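Local coordinates for mandelate racemase/muconate lactonizing enzyme family protein (Sorangium cellulosum, PDB 3S5S) that is of unknown function but belongs to the mandelate racemase/muconate lactonizing enzyme family, pairing an N-terminal domain with an enolase-type barrel, at residues A[265-270]-A[319-324]; A[90-95]-A[106-111]; A[17-22]-A[298-303]. All blocks are in the same frame, centred on the assembly; numbering follows the deposited sequence.

Interaction 1 (A[265-270]-A[319-324]); sequences ATVVNI and FSFVDL
The two aromatic rings of 319-324, Phe-319 and Phe-321, each meet one aliphatic side chain of 265-270. Ile-270 CD1 comes to Phe-319 CZ at 3.9 Å. The same methyl is 4.0 Å from Phe-319 CE2, so it sits against one C-C bond of the ring. Its approach is oblique, and the two side chains cross at about a right angle. The second meeting is looser. Val-267 CG2 comes within 4.3 Å of Phe-321 CE1, again obliquely. The Ile-270 side chain is extended, with chi2 174°, and this carries CD1 out to the ring. Phe-319 leaves its backbone with CB not directed at the other strand. Its ring is swung round beside the backbone N, chi1 -81°, and the far end of the ring then comes nearer to Ile-270.

These are strands of the parallel barrel of the enolase type, but they are not neighbours. Strand 293-296 runs between them, and the nearest CA atoms, of Val-267 and Ser-320, are 8.9 Å apart. The contact therefore reaches across one strand by side chains alone, and it buries 153 Å², both segments summed. Both rings rest on the middle strand, Phe-319 on Leu-294 and Ile-296, Phe-321 on Met-295. The chain turns a corner at Ser-320, and the two phenylalanines go to different surroundings. Phe-319 and Ile-270 both touch Phe-312 of helix 303-316, and Ile-270 also packs on helix 272-289. This pair lies between the strands and the outer helices. Phe-321 and Val-267 meet on the other face of strand 293-296, where Met-295 lies against the Phe-321 ring.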
ATOM      1  N   ALA A 265      -1.281  13.770  16.716  1.00 31.60           N
ATOM      2  CA  ALA A 265       0.136  13.378  16.670  1.00 29.86           C
ATOM      3  C   ALA A 265       0.680  13.992  15.394  1.00 29.30           C
ATOM      4  O   ALA A 265      -0.103  14.513  14.600  1.00 30.02           O
ATOM      5  CB  ALA A 265       0.260  11.870  16.634  1.00 27.98           C
ATOM      6  N   THR A 266       1.998  13.989  15.205  1.00 27.79           N
ATOM      7  CA  THR A 266       2.583  14.482  13.956  1.00 26.87           C
ATOM      8  C   THR A 266       3.392  13.335  13.374  1.00 25.88           C
ATOM      9  O   THR A 266       3.980  13.440  12.273  1.00 24.94           O
ATOM     10  CB  THR A 266       3.497  15.712  14.165  1.00 28.31           C
ATOM     11  OG1 THR A 266       4.550  15.370  15.055  1.00 26.70           O
ATOM     12  CG2 THR A 266       2.718  16.955  14.739  1.00 27.49           C
ATOM     13  N   VAL A 267       3.405  12.234  14.133  1.00 24.80           N
ATOM     14  CA  VAL A 267       4.190  11.036  13.814  1.00 23.36           C
ATOM     15  C   VAL A 267       3.359   9.782  14.078  1.00 23.71           C
ATOM     16  O   VAL A 267       2.535   9.778  14.975  1.00 25.13           O
ATOM     17  CB  VAL A 267       5.530  10.996  14.599  1.00 23.09           C
ATOM     18  CG1 VAL A 267       6.254   9.726  14.383  1.00 16.58           C
ATOM     19  CG2 VAL A 267       6.424  12.181  14.182  1.00 22.82           C
ATOM     20  N   VAL A 268       3.553   8.744  13.279  1.00 22.74           N
ATOM     21  CA  VAL A 268       2.945   7.435  13.556  1.00 23.92           C
ATOM     22  C   VAL A 268       3.999   6.332  13.762  1.00 22.96           C
ATOM     23  O   VAL A 268       4.913   6.159  12.964  1.00 21.64           O
ATOM     24  CB  VAL A 268       1.917   7.013  12.429  1.00 23.62           C
ATOM     25  CG1 VAL A 268       1.709   5.580  12.438  1.00 24.61           C
ATOM     26  CG2 VAL A 268       0.585   7.666  12.661  1.00 24.52           C
ATOM     27  N   ASN A 269       3.838   5.592  14.856  1.00 23.79           N
ATOM     28  CA  ASN A 269       4.611   4.384  15.119  1.00 22.03           C
ATOM     29  C   ASN A 269       3.910   3.166  14.508  1.00 21.62           C
ATOM     30  O   ASN A 269       2.869   2.728  14.971  1.00 22.68           O
ATOM     31  CB  ASN A 269       4.792   4.223  16.623  1.00 22.84           C
ATOM     32  CG  ASN A 269       5.750   3.082  16.964  1.00 25.19           C
ATOM     33  OD1 ASN A 269       6.011   2.221  16.106  1.00 23.73           O
ATOM     34  ND2 ASN A 269       6.294   3.076  18.207  1.00 23.59           N
ATOM     35  N   ILE A 270       4.456   2.662  13.420  1.00 21.20           N
ATOM     36  CA  ILE A 270       3.909   1.525  12.699  1.00 20.30           C
ATOM     37  C   ILE A 270       4.588   0.282  13.238  1.00 20.43           C
ATOM     38  O   ILE A 270       5.824   0.223  13.332  1.00 19.67           O
ATOM     39  CB  ILE A 270       4.255   1.660  11.175  1.00 19.68           C
ATOM     40  CG1 ILE A 270       3.691   2.952  10.597  1.00 19.87           C
ATOM     41  CG2 ILE A 270       3.759   0.504  10.368  1.00 15.64           C
ATOM     42  CD1 ILE A 270       4.120   3.229   9.114  1.00 17.77           C
ATOM     43  N   PHE A 319      11.361   6.746   6.480  1.00 22.30           N
ATOM     44  CA  PHE A 319      11.149   6.646   7.910  1.00 21.84           C
ATOM     45  C   PHE A 319      12.026   7.626   8.660  1.00 22.71           C
ATOM     46  O   PHE A 319      13.187   7.745   8.323  1.00 24.44           O
ATOM     47  CB  PHE A 319      11.313   5.219   8.409  1.00 19.77           C
ATOM     48  CG  PHE A 319      10.092   4.385   8.180  1.00 17.59           C
ATOM     49  CD1 PHE A 319       9.698   4.026   6.862  1.00 15.07           C
ATOM     50  CD2 PHE A 319       9.279   4.017   9.246  1.00 17.94           C
ATOM     51  CE1 PHE A 319       8.531   3.283   6.608  1.00 13.56           C
ATOM     52  CE2 PHE A 319       8.108   3.252   9.014  1.00 17.14           C
ATOM     53  CZ  PHE A 319       7.732   2.895   7.692  1.00 16.10           C
ATOM     54  N   SER A 320      11.444   8.375   9.600  1.00 22.99           N
ATOM     55  CA  SER A 320      12.221   9.328  10.445  1.00 24.96           C
ATOM     56  C   SER A 320      12.748   8.704  11.738  1.00 24.08           C
ATOM     57  O   SER A 320      13.711   9.160  12.285  1.00 25.02           O
ATOM     58  CB  SER A 320      11.400  10.579  10.803  1.00 25.45           C
ATOM     59  OG  SER A 320      10.802  11.172   9.653  1.00 27.94           O
ATOM     60  N   PHE A 321      12.091   7.666  12.232  1.00 23.05           N
ATOM     61  CA  PHE A 321      12.472   7.079  13.483  1.00 22.70           C
ATOM     62  C   PHE A 321      12.524   5.592  13.261  1.00 21.72           C
ATOM     63  O   PHE A 321      11.613   4.991  12.653  1.00 22.90           O
ATOM     64  CB  PHE A 321      11.472   7.448  14.567  1.00 22.64           C
ATOM     65  CG  PHE A 321      11.477   8.923  14.908  1.00 27.22           C
ATOM     66  CD1 PHE A 321      10.524   9.793  14.361  1.00 26.10           C
ATOM     67  CD2 PHE A 321      12.441   9.460  15.776  1.00 27.30           C
ATOM     68  CE1 PHE A 321      10.527  11.158  14.676  1.00 23.87           C
ATOM     69  CE2 PHE A 321      12.449  10.847  16.067  1.00 29.47           C
ATOM     70  CZ  PHE A 321      11.488  11.679  15.514  1.00 26.50           C
ATOM     71  N   VAL A 322      13.602   4.990  13.731  1.00 20.68           N
ATOM     72  CA  VAL A 322      13.710   3.571  13.769  1.00 18.67           C
ATOM     73  C   VAL A 322      13.917   3.104  15.222  1.00 20.39           C
ATOM     74  O   VAL A 322      14.877   3.486  15.895  1.00 21.14           O
ATOM     75  CB  VAL A 322      14.853   3.153  12.841  1.00 19.09           C
ATOM     76  CG1 VAL A 322      15.031   1.646  12.845  1.00 14.89           C
ATOM     77  CG2 VAL A 322      14.606   3.720  11.416  1.00 15.94           C
ATOM     78  N   ASP A 323      13.026   2.256  15.707  1.00 20.48           N
ATOM     79  CA  ASP A 323      13.083   1.793  17.081  1.00 21.99           C
ATOM     80  C   ASP A 323      12.998   0.265  17.081  1.00 22.28           C
ATOM     81  O   ASP A 323      11.937  -0.309  17.448  1.00 23.06           O
ATOM     82  CB  ASP A 323      11.890   2.382  17.853  1.00 22.80           C
ATOM     83  CG  ASP A 323      11.795   1.860  19.286  1.00 25.45           C
ATOM     84  OD1 ASP A 323      12.832   1.597  19.950  1.00 29.64           O
ATOM     85  OD2 ASP A 323      10.680   1.715  19.765  1.00 26.12           O
ATOM     86  N   LEU A 324      14.098  -0.382  16.662  1.00 21.86           N
ATOM     87  CA  LEU A 324      14.165  -1.830  16.407  1.00 20.70           C
ATOM     88  C   LEU A 324      15.258  -2.508  17.230  1.00 21.86           C
ATOM     89  O   LEU A 324      16.195  -3.100  16.676  1.00 21.27           O
ATOM     90  CB  LEU A 324      14.422  -2.082  14.922  1.00 19.13           C
ATOM     91  CG  LEU A 324      13.305  -1.575  14.011  1.00 21.28           C
ATOM     92  CD1 LEU A 324      13.671  -1.797  12.513  1.00 18.81           C
ATOM     93  CD2 LEU A 324      11.877  -2.171  14.399  1.00 14.04           C
TER

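Interaction 2 (A[90-95]-A[106-111]); sequences RALREA and AIETAI
Helices 85-96 and 101-117 form an antiparallel helical hairpin in the N-terminal domain, and Leu-92 of the first packs on Ile-107 and Glu-108 of the second. The nearest CA atoms, of Leu-92 and Ile-107, are 9.1 Å apart. One methyl does the touching. Leu-92 CD1 lies 3.9 Å from Ile-107 CG2, the side branch of the isoleucine. That branch is anti to the backbone N, since CG1 takes the place beside it (chi1 -70°). Leu-92 CD1 also approaches Glu-108 CG, at 4.4 Å. Leu-92 and Ile-107 share a further neighbour, Val-77 of helix 74-77.

The carboxylate of Glu-108 has its main partner elsewhere: OE1 accepts the backbone N-H of Ala-278, and more weakly that of Ile-277, on helix 272-289 of the barrel. Arg-90, on the same helix as Leu-92, bonds to Leu-316 O and Ser-130 OG of the second subunit, which places the hairpin near the subunit interface. Glu-108 thus gives its aliphatic stem to the helix pair and its carboxylate to the barrel, while the pairing itself is wholly apolar.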
ATOM      1  N   ARG A  90      -6.811 -10.523   4.313  1.00 26.64           N
ATOM      2  CA  ARG A  90      -8.157 -10.013   4.364  1.00 27.83           C
ATOM      3  C   ARG A  90      -9.037 -11.037   5.103  1.00 28.98           C
ATOM      4  O   ARG A  90      -9.830 -10.663   5.970  1.00 29.95           O
ATOM      5  CB  ARG A  90      -8.669  -9.753   2.947  1.00 28.56           C
ATOM      6  CG  ARG A  90     -10.073  -9.144   2.872  1.00 31.61           C
ATOM      7  CD  ARG A  90     -10.411  -8.630   1.460  1.00 36.62           C
ATOM      8  NE  ARG A  90      -9.676  -7.410   1.059  1.00 36.54           N
ATOM      9  CZ  ARG A  90      -8.651  -7.377   0.190  1.00 36.91           C
ATOM     10  NH1 ARG A  90      -8.228  -8.505  -0.375  1.00 35.76           N
ATOM     11  NH2 ARG A  90      -8.029  -6.218  -0.114  1.00 32.87           N
ATOM     12  N   ALA A  91      -8.858 -12.324   4.796  1.00 28.20           N
ATOM     13  CA  ALA A  91      -9.659 -13.373   5.414  1.00 28.89           C
ATOM     14  C   ALA A  91      -9.285 -13.589   6.883  1.00 28.38           C
ATOM     15  O   ALA A  91     -10.132 -13.871   7.661  1.00 29.51           O
ATOM     16  CB  ALA A  91      -9.594 -14.696   4.608  1.00 28.77           C
ATOM     17  N   LEU A  92      -8.031 -13.458   7.267  1.00 27.82           N
ATOM     18  CA  LEU A  92      -7.708 -13.506   8.701  1.00 28.60           C
ATOM     19  C   LEU A  92      -8.340 -12.307   9.414  1.00 29.97           C
ATOM     20  O   LEU A  92      -8.974 -12.461  10.440  1.00 30.29           O
ATOM     21  CB  LEU A  92      -6.199 -13.539   8.976  1.00 25.95           C
ATOM     22  CG  LEU A  92      -5.338 -14.575   8.264  1.00 25.55           C
ATOM     23  CD1 LEU A  92      -3.875 -14.090   8.271  1.00 23.36           C
ATOM     24  CD2 LEU A  92      -5.482 -16.005   8.835  1.00 23.70           C
ATOM     25  N   ARG A  93      -8.181 -11.118   8.850  1.00 30.93           N
ATOM     26  CA  ARG A  93      -8.730  -9.941   9.458  1.00 33.21           C
ATOM     27  C   ARG A  93     -10.269 -10.048   9.623  1.00 35.26           C
ATOM     28  O   ARG A  93     -10.839  -9.609  10.641  1.00 36.61           O
ATOM     29  CB  ARG A  93      -8.255  -8.673   8.723  1.00 33.15           C
ATOM     30  CG  ARG A  93      -9.309  -7.562   8.539  1.00 39.19           C
ATOM     31  CD  ARG A  93      -8.708  -6.178   8.407  1.00 48.13           C
ATOM     32  NE  ARG A  93      -8.777  -5.497   9.712  1.00 56.99           N
ATOM     33  CZ  ARG A  93      -9.829  -4.803  10.188  1.00 59.98           C
ATOM     34  NH1 ARG A  93      -9.762  -4.265  11.410  1.00 60.76           N
ATOM     35  NH2 ARG A  93     -10.949  -4.649   9.472  1.00 59.64           N
ATOM     36  N   GLU A  94     -10.950 -10.659   8.664  1.00 35.91           N
ATOM     37  CA  GLU A  94     -12.383 -10.703   8.773  1.00 37.94           C
ATOM     38  C   GLU A  94     -12.819 -11.736   9.828  1.00 38.64           C
ATOM     39  O   GLU A  94     -13.652 -11.434  10.688  1.00 39.16           O
ATOM     40  CB  GLU A  94     -13.013 -10.938   7.419  1.00 38.35           C
ATOM     41  CG  GLU A  94     -14.339 -10.203   7.258  1.00 45.80           C
ATOM     42  CD  GLU A  94     -14.990 -10.445   5.880  1.00 54.51           C
ATOM     43  OE1 GLU A  94     -16.205 -10.818   5.859  1.00 56.13           O
ATOM     44  OE2 GLU A  94     -14.269 -10.280   4.834  1.00 54.66           O
ATOM     45  N   ALA A  95     -12.220 -12.928   9.789  1.00 38.28           N
ATOM     46  CA  ALA A  95     -12.501 -13.977  10.792  1.00 39.66           C
ATOM     47  C   ALA A  95     -12.034 -13.643  12.220  1.00 39.57           C
ATOM     48  O   ALA A  95     -12.381 -14.350  13.150  1.00 41.11           O
ATOM     49  CB  ALA A  95     -11.953 -15.351  10.334  1.00 38.53           C
ATOM     50  N   ALA A 106       2.369 -12.995  12.331  1.00 18.13           N
ATOM     51  CA  ALA A 106       3.140 -14.212  12.220  1.00 17.47           C
ATOM     52  C   ALA A 106       2.852 -14.968  10.924  1.00 18.31           C
ATOM     53  O   ALA A 106       3.790 -15.403  10.224  1.00 17.16           O
ATOM     54  CB  ALA A 106       2.840 -15.108  13.406  1.00 19.05           C
ATOM     55  N   ILE A 107       1.554 -15.104  10.616  1.00 18.13           N
ATOM     56  CA  ILE A 107       1.086 -15.872   9.493  1.00 17.38           C
ATOM     57  C   ILE A 107       1.429 -15.167   8.189  1.00 17.86           C
ATOM     58  O   ILE A 107       2.068 -15.753   7.321  1.00 18.03           O
ATOM     59  CB  ILE A 107      -0.437 -16.155   9.599  1.00 17.42           C
ATOM     60  CG1 ILE A 107      -0.708 -17.148  10.751  1.00 16.94           C
ATOM     61  CG2 ILE A 107      -0.934 -16.659   8.318  1.00 16.66           C
ATOM     62  CD1 ILE A 107      -2.158 -17.375  11.161  1.00 18.06           C
ATOM     63  N   GLU A 108       1.029 -13.908   8.052  1.00 18.51           N
ATOM     64  CA  GLU A 108       1.371 -13.136   6.848  1.00 18.66           C
ATOM     65  C   GLU A 108       2.883 -13.014   6.684  1.00 18.01           C
ATOM     66  O   GLU A 108       3.411 -13.049   5.572  1.00 18.48           O
ATOM     67  CB  GLU A 108       0.865 -11.711   6.980  1.00 18.61           C
ATOM     68  CG  GLU A 108      -0.598 -11.522   6.981  1.00 18.98           C
ATOM     69  CD  GLU A 108      -0.899 -10.053   6.943  1.00 22.70           C
ATOM     70  OE1 GLU A 108      -0.125  -9.291   6.292  1.00 26.08           O
ATOM     71  OE2 GLU A 108      -1.876  -9.645   7.572  1.00 23.71           O
ATOM     72  N   THR A 109       3.590 -12.858   7.784  1.00 16.84           N
ATOM     73  CA  THR A 109       5.049 -12.843   7.656  1.00 17.48           C
ATOM     74  C   THR A 109       5.629 -14.163   7.098  1.00 16.35           C
ATOM     75  O   THR A 109       6.445 -14.120   6.219  1.00 16.38           O
ATOM     76  CB  THR A 109       5.742 -12.432   8.958  1.00 17.70           C
ATOM     77  OG1 THR A 109       5.290 -11.112   9.277  1.00 19.99           O
ATOM     78  CG2 THR A 109       7.263 -12.470   8.784  1.00 14.56           C
ATOM     79  N   ALA A 110       5.175 -15.296   7.598  1.00 16.20           N
ATOM     80  CA  ALA A 110       5.597 -16.633   7.139  1.00 16.62           C
ATOM     81  C   ALA A 110       5.210 -16.881   5.664  1.00 17.06           C
ATOM     82  O   ALA A 110       5.998 -17.433   4.882  1.00 18.61           O
ATOM     83  CB  ALA A 110       5.000 -17.694   8.037  1.00 16.12           C
ATOM     84  N   ILE A 111       4.009 -16.495   5.279  1.00 17.38           N
ATOM     85  CA  ILE A 111       3.602 -16.583   3.874  1.00 17.79           C
ATOM     86  C   ILE A 111       4.512 -15.727   2.949  1.00 17.89           C
ATOM     87  O   ILE A 111       5.110 -16.254   1.993  1.00 18.20           O
ATOM     88  CB  ILE A 111       2.129 -16.176   3.694  1.00 17.42           C
ATOM     89  CG1 ILE A 111       1.233 -17.182   4.408  1.00 17.91           C
ATOM     90  CG2 ILE A 111       1.735 -16.020   2.175  1.00 14.98           C
ATOM     91  CD1 ILE A 111      -0.284 -16.766   4.364  1.00 16.73           C
TER

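Interaction 3 (A[17-22]-A[298-303]); sequences IPLHEP and GMVESV
Ile-17 reaches Ser-302 with an extended side chain: CG1 stands beside the backbone N, and chi2 of 169° sends CD1 outward. Ile-17 CD1 ends 3.8 Å from Ser-302 CB. Leu-19, two residues on, touches through its CD2 methyl. Leu-19 CD2 meets Val-300 CG1 at 4.0 Å, and the two side chains cross obliquely. The pairs follow a simple order, Ile-17 with Ser-302 and Leu-19 with Val-300, so the pairing runs in opposite order along the two segments.

Ser-302 offers carbon to Ile-17, and its hydroxyl is bonded to Glu-51 OE1 and to Leu-304 N. OG is turned between the backbone N and the carbonyl carbon, chi1 77°. The bond to Leu-304 N makes Ser-302 the N-cap of helix 303-316. Within the loop, Met-299 N donates to Glu-301 OE2 at 2.9 Å. That bond is fairly straight, 161°, but it comes from above the carboxylate plane. Val-300 O receives Asn-35 ND2. Glu-51 (strand 47-52) and Asn-35 (strand 28-42) both belong to the N-terminal sheet.

Strand 7-25 belongs to the same antiparallel sheet. Segment 298-303 follows barrel strand 293-296, at its C-terminal end. Such a seam, with the N-terminal domain packed on the barrel mouth, is characteristic of the enolase superfamily.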
ATOM      1  N   ILE A  17      12.044 -16.838  24.697  1.00 34.58           N
ATOM      2  CA  ILE A  17      13.411 -16.340  24.834  1.00 35.05           C
ATOM      3  C   ILE A  17      13.626 -15.475  26.078  1.00 36.53           C
ATOM      4  O   ILE A  17      12.901 -14.486  26.279  1.00 36.72           O
ATOM      5  CB  ILE A  17      13.812 -15.538  23.624  1.00 33.04           C
ATOM      6  CG1 ILE A  17      13.339 -16.241  22.352  1.00 31.12           C
ATOM      7  CG2 ILE A  17      15.337 -15.357  23.622  1.00 34.70           C
ATOM      8  CD1 ILE A  17      13.460 -15.407  21.085  1.00 29.88           C
ATOM      9  N   PRO A  18      14.636 -15.812  26.893  1.00 38.09           N
ATOM     10  CA  PRO A  18      14.930 -15.019  28.061  1.00 40.39           C
ATOM     11  C   PRO A  18      15.339 -13.576  27.718  1.00 40.84           C
ATOM     12  O   PRO A  18      15.997 -13.326  26.697  1.00 39.55           O
ATOM     13  CB  PRO A  18      16.115 -15.765  28.702  1.00 42.22           C
ATOM     14  CG  PRO A  18      16.167 -17.080  28.068  1.00 40.03           C
ATOM     15  CD  PRO A  18      15.617 -16.894  26.712  1.00 38.98           C
ATOM     16  N   LEU A  19      14.888 -12.642  28.552  1.00 43.23           N
ATOM     17  CA  LEU A  19      15.348 -11.261  28.568  1.00 45.34           C
ATOM     18  C   LEU A  19      16.453 -11.212  29.624  1.00 49.56           C
ATOM     19  O   LEU A  19      16.368 -11.948  30.626  1.00 51.48           O
ATOM     20  CB  LEU A  19      14.185 -10.333  28.937  1.00 44.67           C
ATOM     21  CG  LEU A  19      12.977 -10.344  27.962  1.00 43.34           C
ATOM     22  CD1 LEU A  19      11.817  -9.498  28.429  1.00 40.97           C
ATOM     23  CD2 LEU A  19      13.384  -9.889  26.580  1.00 39.18           C
ATOM     24  N   HIS A  20      17.500 -10.404  29.408  1.00 52.26           N
ATOM     25  CA  HIS A  20      18.596 -10.302  30.405  1.00 57.17           C
ATOM     26  C   HIS A  20      17.990  -9.866  31.752  1.00 60.68           C
ATOM     27  O   HIS A  20      17.999 -10.586  32.785  1.00 62.15           O
ATOM     28  CB  HIS A  20      19.636  -9.258  29.990  1.00 56.79           C
ATOM     29  CG  HIS A  20      20.292  -9.515  28.670  1.00 57.02           C
ATOM     30  ND1 HIS A  20      21.417 -10.302  28.537  1.00 60.54           N
ATOM     31  CD2 HIS A  20      20.020  -9.041  27.431  1.00 57.30           C
ATOM     32  CE1 HIS A  20      21.793 -10.325  27.267  1.00 59.22           C
ATOM     33  NE2 HIS A  20      20.964  -9.564  26.575  1.00 56.83           N
ATOM     34  N   GLU A  21      17.467  -8.644  31.690  1.00 62.42           N
ATOM     35  CA  GLU A  21      16.646  -8.019  32.711  1.00 65.62           C
ATOM     36  C   GLU A  21      15.223  -7.989  32.087  1.00 64.21           C
ATOM     37  O   GLU A  21      15.100  -7.971  30.867  1.00 62.51           O
ATOM     38  CB  GLU A  21      17.202  -6.597  33.004  1.00 66.27           C
ATOM     39  CG  GLU A  21      17.043  -5.622  31.795  1.00 67.41           C
ATOM     40  CD  GLU A  21      18.281  -4.772  31.479  1.00 70.34           C
ATOM     41  OE1 GLU A  21      18.466  -3.736  32.169  1.00 71.64           O
ATOM     42  OE2 GLU A  21      19.029  -5.121  30.514  1.00 68.36           O
ATOM     43  N   PRO A  22      14.154  -8.037  32.915  1.00 66.04           N
ATOM     44  CA  PRO A  22      12.793  -7.692  32.461  1.00 65.16           C
ATOM     45  C   PRO A  22      12.726  -6.375  31.647  1.00 64.19           C
ATOM     46  O   PRO A  22      13.510  -5.447  31.910  1.00 65.52           O
ATOM     47  CB  PRO A  22      12.005  -7.538  33.774  1.00 67.47           C
ATOM     48  CG  PRO A  22      12.943  -8.029  34.910  1.00 69.37           C
ATOM     49  CD  PRO A  22      14.146  -8.645  34.265  1.00 68.46           C
ATOM     50  N   GLY A 298       8.155  -1.804  17.336  1.00 22.45           N
ATOM     51  CA  GLY A 298       7.815  -3.203  17.498  1.00 22.08           C
ATOM     52  C   GLY A 298       7.379  -3.551  18.891  1.00 23.00           C
ATOM     53  O   GLY A 298       7.406  -2.733  19.777  1.00 22.69           O
ATOM     54  N   MET A 299       6.944  -4.799  19.053  0.50 23.30           N
ATOM     55  CA  MET A 299       6.638  -5.376  20.364  0.50 24.34           C
ATOM     56  C   MET A 299       7.968  -5.871  20.987  0.50 24.47           C
ATOM     57  O   MET A 299       8.990  -5.238  20.778  0.50 24.72           O
ATOM     58  CB  MET A 299       5.600  -6.484  20.169  0.50 24.37           C
ATOM     59  CG  MET A 299       4.156  -6.147  20.580  0.50 25.20           C
ATOM     60  SD  MET A 299       3.476  -4.508  20.287  0.50 22.08           S
ATOM     61  CE  MET A 299       4.296  -3.589  21.559  0.50 24.10           C
ATOM     62  N   VAL A 300       7.987  -6.972  21.736  1.00 25.02           N
ATOM     63  CA  VAL A 300       9.276  -7.529  22.269  1.00 25.11           C
ATOM     64  C   VAL A 300       9.650  -8.719  21.399  1.00 25.10           C
ATOM     65  O   VAL A 300       9.223  -9.822  21.656  1.00 26.14           O
ATOM     66  CB  VAL A 300       9.174  -7.934  23.738  1.00 26.91           C
ATOM     67  CG1 VAL A 300      10.467  -8.584  24.221  1.00 26.41           C
ATOM     68  CG2 VAL A 300       8.814  -6.732  24.605  1.00 25.99           C
ATOM     69  N   GLU A 301      10.423  -8.460  20.353  1.00 24.75           N
ATOM     70  CA  GLU A 301      10.572  -9.346  19.193  1.00 24.80           C
ATOM     71  C   GLU A 301      12.000  -9.894  19.053  1.00 25.34           C
ATOM     72  O   GLU A 301      12.969  -9.191  19.343  1.00 26.34           O
ATOM     73  CB  GLU A 301      10.164  -8.569  17.911  1.00 23.50           C
ATOM     74  CG  GLU A 301       8.703  -8.044  17.956  1.00 24.14           C
ATOM     75  CD  GLU A 301       8.321  -7.073  16.831  1.00 23.85           C
ATOM     76  OE1 GLU A 301       9.163  -6.717  15.976  1.00 25.76           O
ATOM     77  OE2 GLU A 301       7.166  -6.613  16.827  1.00 24.97           O
ATOM     78  N   SER A 302      12.145 -11.132  18.583  1.00 25.06           N
ATOM     79  CA  SER A 302      13.469 -11.643  18.222  1.00 24.05           C
ATOM     80  C   SER A 302      13.928 -11.001  16.909  1.00 23.21           C
ATOM     81  O   SER A 302      13.266 -10.097  16.347  1.00 22.01           O
ATOM     82  CB  SER A 302      13.411 -13.157  18.033  1.00 24.84           C
ATOM     83  OG  SER A 302      12.815 -13.540  16.772  1.00 22.08           O
ATOM     84  N   VAL A 303      15.060 -11.504  16.433  1.00 23.64           N
ATOM     85  CA  VAL A 303      15.672 -11.221  15.139  1.00 23.38           C
ATOM     86  C   VAL A 303      14.701 -11.421  13.959  1.00 22.86           C
ATOM     87  O   VAL A 303      14.731 -10.704  12.951  1.00 22.45           O
ATOM     88  CB  VAL A 303      16.962 -12.136  15.041  1.00 24.86           C
ATOM     89  CG1 VAL A 303      17.148 -12.843  13.702  1.00 23.59           C
ATOM     90  CG2 VAL A 303      18.207 -11.393  15.515  1.00 25.66           C
TER

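Interaction 1 lies in the barrel, interaction 2 in the helices of the N-terminal domain, and interaction 3 joins the two. Their centres are 20 to 24 Å apart. Interactions 1 and 3 come closest, with nearest atoms about 4 Å apart, but do not touch. Along the chain, 17-22 comes first, then both segments of interaction 2, then 265-270, 298-303 and 319-324. Interactions 1 and 3 therefore interlock in sequence. Helix 303-316 starts at interaction 3 and packs on interaction 1. Interaction 3 joins the N-terminal domain to the C-terminal end of the barrel. Helix 272-289 touches interactions 1 and 2 and ties the N-terminal helices to the barrel's flank. The two domains are thus held at two separate places.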